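Local coordinates for beta-glucanase (Bacteroides thetaiotaomicron, PDB 6EUG), which probably hydrolyses beta-1,3-galactosidic bonds in arabinogalactan through this glycoside hydrolase 43 part of a longer protein that also has a family 16 part, at residues A[28-31]-A[32-35]; A[132-135]-A[136-140]; A[190-193]-A[194-198]; A[325-329]-A[330-334]. One frame throughout, in Å; residues are numbered along the deposited sequence.

Contact 1: residues A[28-31]-A[32-35]; sequences GIAS and GKVW
The backbone carbonyl of Ala30 receives the indole N-H of Trp35, with NE1 lying 3.0 Å from Ala30 O and an N-H...O angle of 163°. The oxygen sits close to the plane of the indole, at its edge, while the donor stands well above the carbonyl plane, so the bond does not follow a lone pair. Ala30 O also takes a second, weak bond from Lys33 N at 3.3 Å, closing a type II beta turn over Ser31 and Gly32; Gly32, with its positive phi, takes the third place of that turn. Beyond these two bonds, the CG2 methyl of Ile29 touches the benzene part of the indole, 4.0 Å from Trp35 CZ2. Lys33 adds an aliphatic touch, its CG 3.8 Å from Ala30 CB, before a bend at chi2 (-66°) leads the chain away. Outside the turn, Ser31 OG is hydrogen-bonded to Trp352 N, and the indole of Trp35 meets that of Trp352 edge to face. The turn, near the start of the modelled chain, thus lies against strand 349-357, whose Tyr350 also exchanges a backbone hydrogen bond with Gly32, and precedes strand 48-53.

Contact 2: residues A[132-135]-A[136-140]; sequences KGQG and YGPAR. With GIM (glucoimidazole), chain B.
Residues 132-140 form the loop that links strands 122-130 and 140-146 and carries Tyr136 into the pocket occupied by glucoimidazole. The phenol reaches the hydroxymethyl end of the ligand: Tyr136 OH lies 3.3 Å from O6 of glucoimidazole, and Tyr136 CZ is 3.4 Å from the same oxygen. Tyr136 CE2 is also 3.8 Å from ligand O4. O6 approaches the ring obliquely, and the polar end of the tyrosine is held by Glu110, whose OE2 is hydrogen-bonded to Tyr136 OH while its OE1 bonds to the ligand. Glu110 therefore touches both the inhibitor and the tyrosine beside it.

The backbone that presents this ring is a type II' beta turn from Gln134 to Gly137, closed by Gly137 N donating to Gln134 O at 3.2 Å, with an N-H...O angle of 152°. Gly135 supplies the positive phi required at the second position of such a turn, and Tyr136 follows at the third. Behind the turn Pro138 packs on Gln134: the proline CD is 3.7 Å from Gln134 CB, and its CG lies equally far from Gln134 OE1. With CG of Gln134 beside its own backbone N (chi1 -56°), the amide runs outward past the proline ring at the protein surface. Tyr136 O is also bonded to Arg213, which precedes the pocket residue Asp214 in the sequence. A loop between neighbouring strands of one blade that supplies a pocket residue is characteristic of the five-bladed beta-propeller of family 43 glycoside hydrolases.

Contact 3: residues A[190-193]-A[194-198]; sequences PKWY and EAIAK
Trp192 and Ile196, one turn apart on the short alpha-helix 190-197, make up its tightly packed side. Ile196 CG1 lies over one face of the indole as a CH-pi contact, 3.6 Å from the centroid of the Trp192 six-membered ring and only 9° off the ring normal. The indole is swung there by a chi1 of 177°, which puts CG opposite the backbone N, while Ile196 CD1 continues over the ring to within 3.8 Å of Trp192 CZ2. The backbone here is held by regular i to i+4 bonds, among them Ile196 N to Trp192 O at 2.9 Å and Ala197 N to Tyr193 O, also at 2.9 Å. Trp187 stacks on the indole, and Phe201 of helix 200-205 touches both Trp192 and Ile196, so this side belongs to a buried aromatic cluster. The other side is polar and exposed. There the extended Glu194 forms a salt bridge with Lys198, four residues on, OE2 to NZ being 3.1 Å and using the anti lone pair of OE2. Its other oxygen is tied back to the backbone by a water that donates to both Glu194 OE1, at 2.7 Å, and Lys191 O.

Contact 4: residues A[325-329]-A[330-334]; sequences LPLPE and KGQFF
A chi1 of -62° in Leu327 and of -56° in Phe334 sets each CG beside its own backbone N, bringing the leucine branch against the phenyl ring. Leu327 CD1 comes 3.3 Å from Phe334 CE1, a close approach, and the two side chains cross at about a right angle. On the opposite face of this beta hairpin, Pro326 CB lies 3.8 Å from Phe333 CE2, meeting the ring obliquely. The backbones of strands 325-327 and 332-334 are joined by two reciprocal pairs. Leu325 N to Phe334 O and Phe334 N to Leu325 O are both 2.9 Å, whereas Leu327 N reaches Gln332 O at 2.9 Å and the return bond from Gln332 N is weak. Lys330 N to Leu327 O at 3.0 Å closes the turn; next to it Gly331 and Gln332 both face Leu327, a G1 beta bulge. Gly331, with positive phi, in turn donates to Pro328 O. Beyond the hairpin, Gln332 NE2 is bonded to Asp374, and Phe334 meets the rings of Trp371 and Phe373. Strand 320-327 is an outermost strand of its mixed sheet within the chain, and 332-339 lies between it and 349-357; Tyr57 of strand 56-62 touches Leu327.

How the contacts relate
Contacts 1 and 4 are related through one sheet: the 28-35 turn lies against strand 349-357, and the hairpin of contact 4 adds strands 332-339 and 320-327 beside it, the nearest atoms of the two contacts being about 7 Å apart. Both are partly buried, and Trp371 and Phe373 near the C-terminus touch residues of each. Contact 2 is a surface contact instead, a glycine-rich turn with one proline packed on a glutamine, and the one among the four that reaches the ligand. Contact 3, partly buried, is the helical member, joining aromatic packing to an exposed salt bridge; its centre lies about 43 Å from that of contact 1, across the chain.

Contact 1: residues A[28-31]-A[32-35]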
loop_
_atom_site.group_PDB
_atom_site.type_symbol
_atom_site.label_atom_id
_atom_site.label_comp_id
_atom_site.label_asym_id
_atom_site.label_seq_id
_atom_site.Cartn_x
_atom_site.Cartn_y
_atom_site.Cartn_z
ATOM N N GLY A 28 2.824 -9.490 -25.019
ATOM C CA GLY A 28 3.534 -8.312 -24.459
ATOM C C GLY A 28 2.748 -7.613 -23.361
ATOM O O GLY A 28 1.477 -7.694 -23.304
ATOM N N ILE A 29 3.508 -6.943 -22.489
ATOM C CA ILE A 29 2.965 -6.048 -21.458
ATOM C C ILE A 29 2.995 -4.627 -22.014
ATOM O O ILE A 29 4.089 -4.056 -22.225
ATOM C CB ILE A 29 3.766 -6.155 -20.143
ATOM C CG1 ILE A 29 3.802 -7.591 -19.622
ATOM C CG2 ILE A 29 3.211 -5.234 -19.063
ATOM C CD1 ILE A 29 2.439 -8.199 -19.334
ATOM N N ALA A 30 1.811 -4.080 -22.303
ATOM C CA ALA A 30 1.691 -2.754 -22.937
ATOM C C ALA A 30 1.158 -1.709 -21.951
ATOM O O ALA A 30 -0.051 -1.488 -21.872
ATOM C CB ALA A 30 0.788 -2.836 -24.166
ATOM N N SER A 31 2.065 -1.036 -21.246
ATOM C CA SER A 31 1.671 -0.102 -20.175
ATOM C C SER A 31 0.812 1.054 -20.731
ATOM O O SER A 31 1.080 1.587 -21.816
ATOM C CB SER A 31 2.907 0.433 -19.408
ATOM O OG SER A 31 3.570 -0.610 -18.659
ATOM N N GLY A 32 -0.233 1.393 -19.994
ATOM C CA GLY A 32 -1.148 2.492 -20.333
ATOM C C GLY A 32 -2.279 2.192 -21.295
ATOM O O GLY A 32 -3.163 3.042 -21.478
ATOM N N LYS A 33 -2.269 1.006 -21.908
ATOM C CA LYS A 33 -3.345 0.593 -22.818
ATOM C C LYS A 33 -4.493 -0.046 -22.041
ATOM O O LYS A 33 -4.361 -0.363 -20.870
ATOM C CB LYS A 33 -2.844 -0.385 -23.872
ATOM C CG LYS A 33 -1.636 0.074 -24.664
ATOM C CD LYS A 33 -1.968 1.264 -25.514
ATOM C CE LYS A 33 -0.808 1.595 -26.436
ATOM N NZ LYS A 33 -1.029 2.932 -27.037
ATOM N N VAL A 34 -5.633 -0.216 -22.712
ATOM C CA VAL A 34 -6.777 -0.932 -22.116
ATOM C C VAL A 34 -6.486 -2.426 -22.047
ATOM O O VAL A 34 -6.260 -3.055 -23.095
ATOM C CB VAL A 34 -8.060 -0.673 -22.929
ATOM C CG1 VAL A 34 -9.235 -1.458 -22.356
ATOM C CG2 VAL A 34 -8.390 0.813 -22.994
ATOM N N TRP A 35 -6.496 -3.018 -20.843
ATOM C CA TRP A 35 -6.303 -4.464 -20.696
ATOM C C TRP A 35 -7.640 -5.132 -20.390
ATOM O O TRP A 35 -8.412 -4.614 -19.571
ATOM C CB TRP A 35 -5.317 -4.812 -19.569
ATOM C CG TRP A 35 -3.908 -4.255 -19.720
ATOM C CD1 TRP A 35 -3.406 -3.547 -20.779
ATOM C CD2 TRP A 35 -2.829 -4.402 -18.791
ATOM N NE1 TRP A 35 -2.102 -3.207 -20.543
ATOM C CE2 TRP A 35 -1.712 -3.733 -19.339
ATOM C CE3 TRP A 35 -2.700 -5.020 -17.530
ATOM C CZ2 TRP A 35 -0.474 -3.652 -18.665
ATOM C CZ3 TRP A 35 -1.463 -4.940 -16.858
ATOM C CH2 TRP A 35 -0.371 -4.271 -17.442
#

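Contact 2: residues A[132-135]-A[136-140]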
loop_
_atom_site.group_PDB
_atom_site.type_symbol
_atom_site.label_atom_id
_atom_site.label_comp_id
_atom_site.label_asym_id
_atom_site.label_seq_id
_atom_site.Cartn_x
_atom_site.Cartn_y
_atom_site.Cartn_z
ATOM N N LYS A 132 -18.526 4.449 6.117
ATOM C CA LYS A 132 -19.596 5.100 5.355
ATOM C C LYS A 132 -19.964 6.429 5.957
ATOM O O LYS A 132 -20.186 6.537 7.167
ATOM C CB LYS A 132 -20.847 4.182 5.323
ATOM C CG LYS A 132 -22.087 4.801 4.668
ATOM C CD LYS A 132 -23.315 3.895 4.678
ATOM C CE LYS A 132 -24.494 4.573 3.955
ATOM N NZ LYS A 132 -25.764 3.824 4.139
ATOM N N GLY A 133 -20.010 7.438 5.096
ATOM C CA GLY A 133 -20.489 8.764 5.454
ATOM C C GLY A 133 -19.520 9.649 6.210
ATOM O O GLY A 133 -19.908 10.758 6.602
ATOM N N GLN A 134 -18.289 9.161 6.457
ATOM C CA GLN A 134 -17.301 9.883 7.264
ATOM C C GLN A 134 -16.114 10.444 6.468
ATOM O O GLN A 134 -15.110 10.866 7.054
ATOM C CB GLN A 134 -16.838 9.001 8.460
ATOM C CG GLN A 134 -18.018 8.539 9.303
ATOM C CD GLN A 134 -17.645 8.046 10.690
ATOM O OE1 GLN A 134 -16.783 8.607 11.363
ATOM N NE2 GLN A 134 -18.316 6.987 11.132
ATOM N N GLY A 135 -16.225 10.496 5.139
ATOM C CA GLY A 135 -15.123 10.990 4.291
ATOM C C GLY A 135 -13.853 10.141 4.482
ATOM O O GLY A 135 -13.920 8.925 4.543
ATOM N N TYR A 136 -12.705 10.788 4.591
ATOM C CA TYR A 136 -11.439 10.100 4.925
ATOM C C TYR A 136 -11.003 10.327 6.415
ATOM O O TYR A 136 -9.849 10.097 6.785
ATOM C CB TYR A 136 -10.326 10.506 3.920
ATOM C CG TYR A 136 -10.429 9.852 2.538
ATOM C CD1 TYR A 136 -11.186 10.432 1.528
ATOM C CD2 TYR A 136 -9.738 8.676 2.236
ATOM C CE1 TYR A 136 -11.292 9.854 0.264
ATOM C CE2 TYR A 136 -9.844 8.083 0.978
ATOM C CZ TYR A 136 -10.617 8.690 -0.021
ATOM O OH TYR A 136 -10.757 8.146 -1.290
ATOM N N GLY A 137 -11.927 10.755 7.264
ATOM C CA GLY A 137 -11.677 10.948 8.690
ATOM C C GLY A 137 -11.178 9.745 9.488
ATOM O O GLY A 137 -10.170 9.851 10.163
ATOM N N PRO A 138 -11.899 8.604 9.442
ATOM C CA PRO A 138 -11.526 7.483 10.318
ATOM C C PRO A 138 -10.095 6.916 10.198
ATOM O O PRO A 138 -9.545 6.457 11.194
ATOM C CB PRO A 138 -12.603 6.422 10.012
ATOM C CG PRO A 138 -13.787 7.237 9.586
ATOM C CD PRO A 138 -13.218 8.403 8.821
ATOM N N ALA A 139 -9.535 6.879 8.977
ATOM C CA ALA A 139 -8.167 6.456 8.718
ATOM C C ALA A 139 -7.839 5.112 9.341
ATOM O O ALA A 139 -6.925 5.012 10.177
ATOM C CB ALA A 139 -7.175 7.549 9.163
ATOM N N ARG A 140 -8.599 4.081 8.934
ATOM C CA ARG A 140 -8.449 2.734 9.487
ATOM C C ARG A 140 -7.781 1.716 8.532
ATOM O O ARG A 140 -7.774 1.879 7.282
ATOM C CB ARG A 140 -9.814 2.169 9.870
ATOM C CG ARG A 140 -10.563 2.902 10.989
ATOM C CD ARG A 140 -11.834 2.153 11.388
ATOM N NE ARG A 140 -12.477 2.771 12.550
ATOM C CZ ARG A 140 -13.431 2.211 13.282
ATOM N NH1 ARG A 140 -13.857 0.980 13.038
ATOM N NH2 ARG A 140 -13.966 2.893 14.286
HETATM C C1 GIM B . -4.488 9.277 -2.682
HETATM C C2 GIM B . -4.228 7.833 -2.492
HETATM N N10 GIM B . -5.637 9.825 -3.117
HETATM C C3 GIM B . -5.308 7.012 -3.220
HETATM C C4 GIM B . -6.706 7.634 -2.927
HETATM C C5 GIM B . -6.817 9.031 -3.557
HETATM C C6 GIM B . -8.128 9.739 -3.220
HETATM C C7 GIM B . -4.206 11.457 -2.666
HETATM C C8 GIM B . -5.476 11.175 -3.130
HETATM N N1 GIM B . -3.611 10.273 -2.397
HETATM O O3 GIM B . -5.305 5.651 -2.762
HETATM O O2 GIM B . -2.839 7.569 -2.825
HETATM O O4 GIM B . -7.025 7.707 -1.514
HETATM O O6 GIM B . -8.169 10.084 -1.839
#

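Contact 3: residues A[190-193]-A[194-198]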
loop_
_atom_site.group_PDB
_atom_site.type_symbol
_atom_site.label_atom_id
_atom_site.label_comp_id
_atom_site.label_asym_id
_atom_site.label_seq_id
_atom_site.Cartn_x
_atom_site.Cartn_y
_atom_site.Cartn_z
ATOM N N PRO A 190 7.212 27.192 10.828
ATOM C CA PRO A 190 8.410 26.476 11.275
ATOM C C PRO A 190 8.214 25.724 12.581
ATOM O O PRO A 190 8.724 24.588 12.726
ATOM C CB PRO A 190 9.464 27.593 11.444
ATOM C CG PRO A 190 8.968 28.744 10.664
ATOM C CD PRO A 190 7.508 28.583 10.412
ATOM N N LYS A 191 7.514 26.331 13.545
ATOM C CA LYS A 191 7.290 25.650 14.811
ATOM C C LYS A 191 6.370 24.435 14.655
ATOM O O LYS A 191 6.576 23.401 15.328
ATOM C CB LYS A 191 6.799 26.604 15.924
ATOM C CG LYS A 191 5.394 27.178 15.746
ATOM C CD LYS A 191 4.933 28.103 16.883
ATOM C CE LYS A 191 3.453 28.440 16.691
ATOM N NZ LYS A 191 2.805 29.184 17.823
ATOM N N TRP A 192 5.368 24.528 13.795
ATOM C CA TRP A 192 4.483 23.340 13.556
ATOM C C TRP A 192 5.269 22.157 12.949
ATOM O O TRP A 192 5.127 21.001 13.391
ATOM C CB TRP A 192 3.312 23.728 12.654
ATOM C CG TRP A 192 2.350 22.612 12.259
ATOM C CD1 TRP A 192 1.224 22.289 12.894
ATOM C CD2 TRP A 192 2.445 21.728 11.119
ATOM N NE1 TRP A 192 0.588 21.253 12.266
ATOM C CE2 TRP A 192 1.310 20.890 11.158
ATOM C CE3 TRP A 192 3.365 21.571 10.083
ATOM C CZ2 TRP A 192 1.068 19.900 10.202
ATOM C CZ3 TRP A 192 3.125 20.606 9.120
ATOM C CH2 TRP A 192 1.967 19.777 9.183
ATOM N N TYR A 193 6.089 22.443 11.935
ATOM C CA TYR A 193 6.861 21.384 11.254
ATOM C C TYR A 193 7.812 20.664 12.242
ATOM O O TYR A 193 7.855 19.431 12.291
ATOM C CB TYR A 193 7.619 21.937 10.040
ATOM C CG TYR A 193 8.351 20.856 9.276
ATOM C CD1 TYR A 193 9.626 20.420 9.690
ATOM C CD2 TYR A 193 7.769 20.233 8.185
ATOM C CE1 TYR A 193 10.284 19.377 9.034
ATOM C CE2 TYR A 193 8.424 19.200 7.512
ATOM C CZ TYR A 193 9.678 18.772 7.936
ATOM O OH TYR A 193 10.299 17.772 7.249
ATOM N N GLU A 194 8.535 21.438 13.058
ATOM C CA GLU A 194 9.402 20.857 14.092
ATOM C C GLU A 194 8.561 19.963 15.037
ATOM O O GLU A 194 8.971 18.856 15.411
ATOM C CB GLU A 194 10.133 21.982 14.872
ATOM C CG GLU A 194 10.981 21.451 16.027
ATOM C CD GLU A 194 11.428 22.476 17.052
ATOM O OE1 GLU A 194 10.819 23.560 17.221
ATOM O OE2 GLU A 194 12.377 22.138 17.751
ATOM N N ALA A 195 7.381 20.461 15.425
ATOM C CA ALA A 195 6.521 19.700 16.363
ATOM C C ALA A 195 6.075 18.352 15.736
ATOM O O ALA A 195 6.139 17.294 16.374
ATOM C CB ALA A 195 5.319 20.526 16.809
ATOM N N ILE A 196 5.706 18.387 14.464
ATOM C CA ILE A 196 5.348 17.159 13.748
ATOM C C ILE A 196 6.548 16.199 13.733
ATOM O O ILE A 196 6.392 15.017 14.019
ATOM C CB ILE A 196 4.888 17.471 12.312
ATOM C CG1 ILE A 196 3.565 18.270 12.358
ATOM C CG2 ILE A 196 4.797 16.207 11.472
ATOM C CD1 ILE A 196 2.368 17.494 12.900
ATOM N N ALA A 197 7.733 16.727 13.415
ATOM C CA ALA A 197 8.942 15.920 13.332
ATOM C C ALA A 197 9.243 15.206 14.661
ATOM O O ALA A 197 9.659 14.037 14.667
ATOM C CB ALA A 197 10.112 16.765 12.865
ATOM N N LYS A 198 9.018 15.915 15.772
ATOM C CA LYS A 198 9.230 15.389 17.123
ATOM C C LYS A 198 8.095 14.583 17.710
ATOM O O LYS A 198 8.180 14.101 18.852
ATOM C CB LYS A 198 9.629 16.538 18.071
ATOM C CG LYS A 198 10.990 17.150 17.721
ATOM C CD LYS A 198 11.390 18.296 18.673
ATOM C CE LYS A 198 12.897 18.614 18.735
ATOM N NZ LYS A 198 13.517 19.240 17.530
HETATM O O HOH W 1 8.158 23.608 17.753
#

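Contact 4: residues A[325-329]-A[330-334]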
loop_
_atom_site.group_PDB
_atom_site.type_symbol
_atom_site.label_atom_id
_atom_site.label_comp_id
_atom_site.label_asym_id
_atom_site.label_seq_id
_atom_site.Cartn_x
_atom_site.Cartn_y
_atom_site.Cartn_z
ATOM N N LEU A 325 6.336 -6.858 -7.541
ATOM C CA LEU A 325 6.189 -8.334 -7.666
ATOM C C LEU A 325 7.556 -8.992 -7.812
ATOM O O LEU A 325 8.232 -8.749 -8.832
ATOM C CB LEU A 325 5.371 -8.689 -8.913
ATOM C CG LEU A 325 5.155 -10.164 -9.287
ATOM C CD1 LEU A 325 4.438 -10.941 -8.186
ATOM C CD2 LEU A 325 4.444 -10.246 -10.625
ATOM N N PRO A 326 7.939 -9.863 -6.859
ATOM C CA PRO A 326 9.144 -10.677 -7.091
ATOM C C PRO A 326 8.847 -11.921 -7.938
ATOM O O PRO A 326 7.758 -12.501 -7.806
ATOM C CB PRO A 326 9.569 -11.101 -5.670
ATOM C CG PRO A 326 8.612 -10.439 -4.717
ATOM C CD PRO A 326 7.390 -10.087 -5.501
ATOM N N LEU A 327 9.802 -12.329 -8.787
ATOM C CA LEU A 327 9.793 -13.628 -9.453
ATOM C C LEU A 327 11.049 -14.372 -8.962
ATOM O O LEU A 327 12.085 -14.295 -9.597
ATOM C CB LEU A 327 9.820 -13.494 -10.996
ATOM C CG LEU A 327 8.646 -12.783 -11.699
ATOM C CD1 LEU A 327 8.811 -12.898 -13.215
ATOM C CD2 LEU A 327 7.314 -13.382 -11.296
ATOM N N PRO A 328 10.968 -15.046 -7.802
ATOM C CA PRO A 328 12.191 -15.540 -7.107
ATOM C C PRO A 328 12.960 -16.593 -7.886
ATOM O O PRO A 328 14.184 -16.639 -7.794
ATOM C CB PRO A 328 11.663 -16.048 -5.769
ATOM C CG PRO A 328 10.211 -16.317 -6.007
ATOM C CD PRO A 328 9.744 -15.328 -7.021
ATOM N N GLU A 329 12.248 -17.399 -8.668
ATOM C CA GLU A 329 12.863 -18.341 -9.612
ATOM C C GLU A 329 13.782 -17.757 -10.665
ATOM O O GLU A 329 14.565 -18.516 -11.234
ATOM C CB GLU A 329 11.807 -19.208 -10.317
ATOM C CG GLU A 329 10.874 -18.490 -11.245
ATOM C CD GLU A 329 9.805 -17.727 -10.499
ATOM O OE1 GLU A 329 9.671 -17.874 -9.245
ATOM O OE2 GLU A 329 9.117 -16.987 -11.176
ATOM N N LYS A 330 13.627 -16.462 -10.968
ATOM C CA LYS A 330 14.512 -15.723 -11.849
ATOM C C LYS A 330 15.405 -14.685 -11.189
ATOM O O LYS A 330 16.224 -14.076 -11.866
ATOM C CB LYS A 330 13.670 -15.050 -12.941
ATOM C CG LYS A 330 13.029 -16.080 -13.854
ATOM C CD LYS A 330 12.242 -15.467 -15.001
ATOM C CE LYS A 330 11.793 -16.567 -15.957
ATOM N NZ LYS A 330 10.619 -17.327 -15.421
ATOM N N GLY A 331 15.259 -14.474 -9.887
ATOM C CA GLY A 331 15.862 -13.324 -9.211
ATOM C C GLY A 331 15.505 -11.960 -9.778
ATOM O O GLY A 331 16.298 -11.019 -9.712
ATOM N N GLN A 332 14.279 -11.839 -10.258
ATOM C CA GLN A 332 13.791 -10.609 -10.880
ATOM C C GLN A 332 12.682 -9.953 -10.060
ATOM O O GLN A 332 12.071 -10.613 -9.181
ATOM C CB GLN A 332 13.314 -10.891 -12.302
ATOM C CG GLN A 332 14.433 -11.245 -13.298
ATOM C CD GLN A 332 13.923 -11.728 -14.663
ATOM O OE1 GLN A 332 12.716 -11.767 -14.911
ATOM N NE2 GLN A 332 14.847 -12.117 -15.549
ATOM N N PHE A 333 12.406 -8.682 -10.398
ATOM C CA PHE A 333 11.383 -7.852 -9.730
ATOM C C PHE A 333 10.721 -6.952 -10.744
ATOM O O PHE A 333 11.408 -6.491 -11.697
ATOM C CB PHE A 333 12.016 -6.993 -8.595
ATOM C CG PHE A 333 12.716 -7.802 -7.551
ATOM C CD1 PHE A 333 14.076 -8.135 -7.679
ATOM C CD2 PHE A 333 12.039 -8.214 -6.406
ATOM C CE1 PHE A 333 14.710 -8.905 -6.719
ATOM C CE2 PHE A 333 12.688 -8.983 -5.437
ATOM C CZ PHE A 333 14.024 -9.306 -5.594
ATOM N N PHE A 334 9.407 -6.723 -10.585
ATOM C CA PHE A 334 8.624 -5.836 -11.481
ATOM C C PHE A 334 7.826 -4.805 -10.720
ATOM O O PHE A 334 7.220 -5.124 -9.701
ATOM C CB PHE A 334 7.704 -6.692 -12.414
ATOM C CG PHE A 334 8.498 -7.690 -13.200
ATOM C CD1 PHE A 334 8.939 -8.871 -12.590
ATOM C CD2 PHE A 334 8.946 -7.391 -14.487
ATOM C CE1 PHE A 334 9.785 -9.750 -13.262
ATOM C CE2 PHE A 334 9.767 -8.287 -15.181
ATOM C CZ PHE A 334 10.203 -9.466 -14.563
#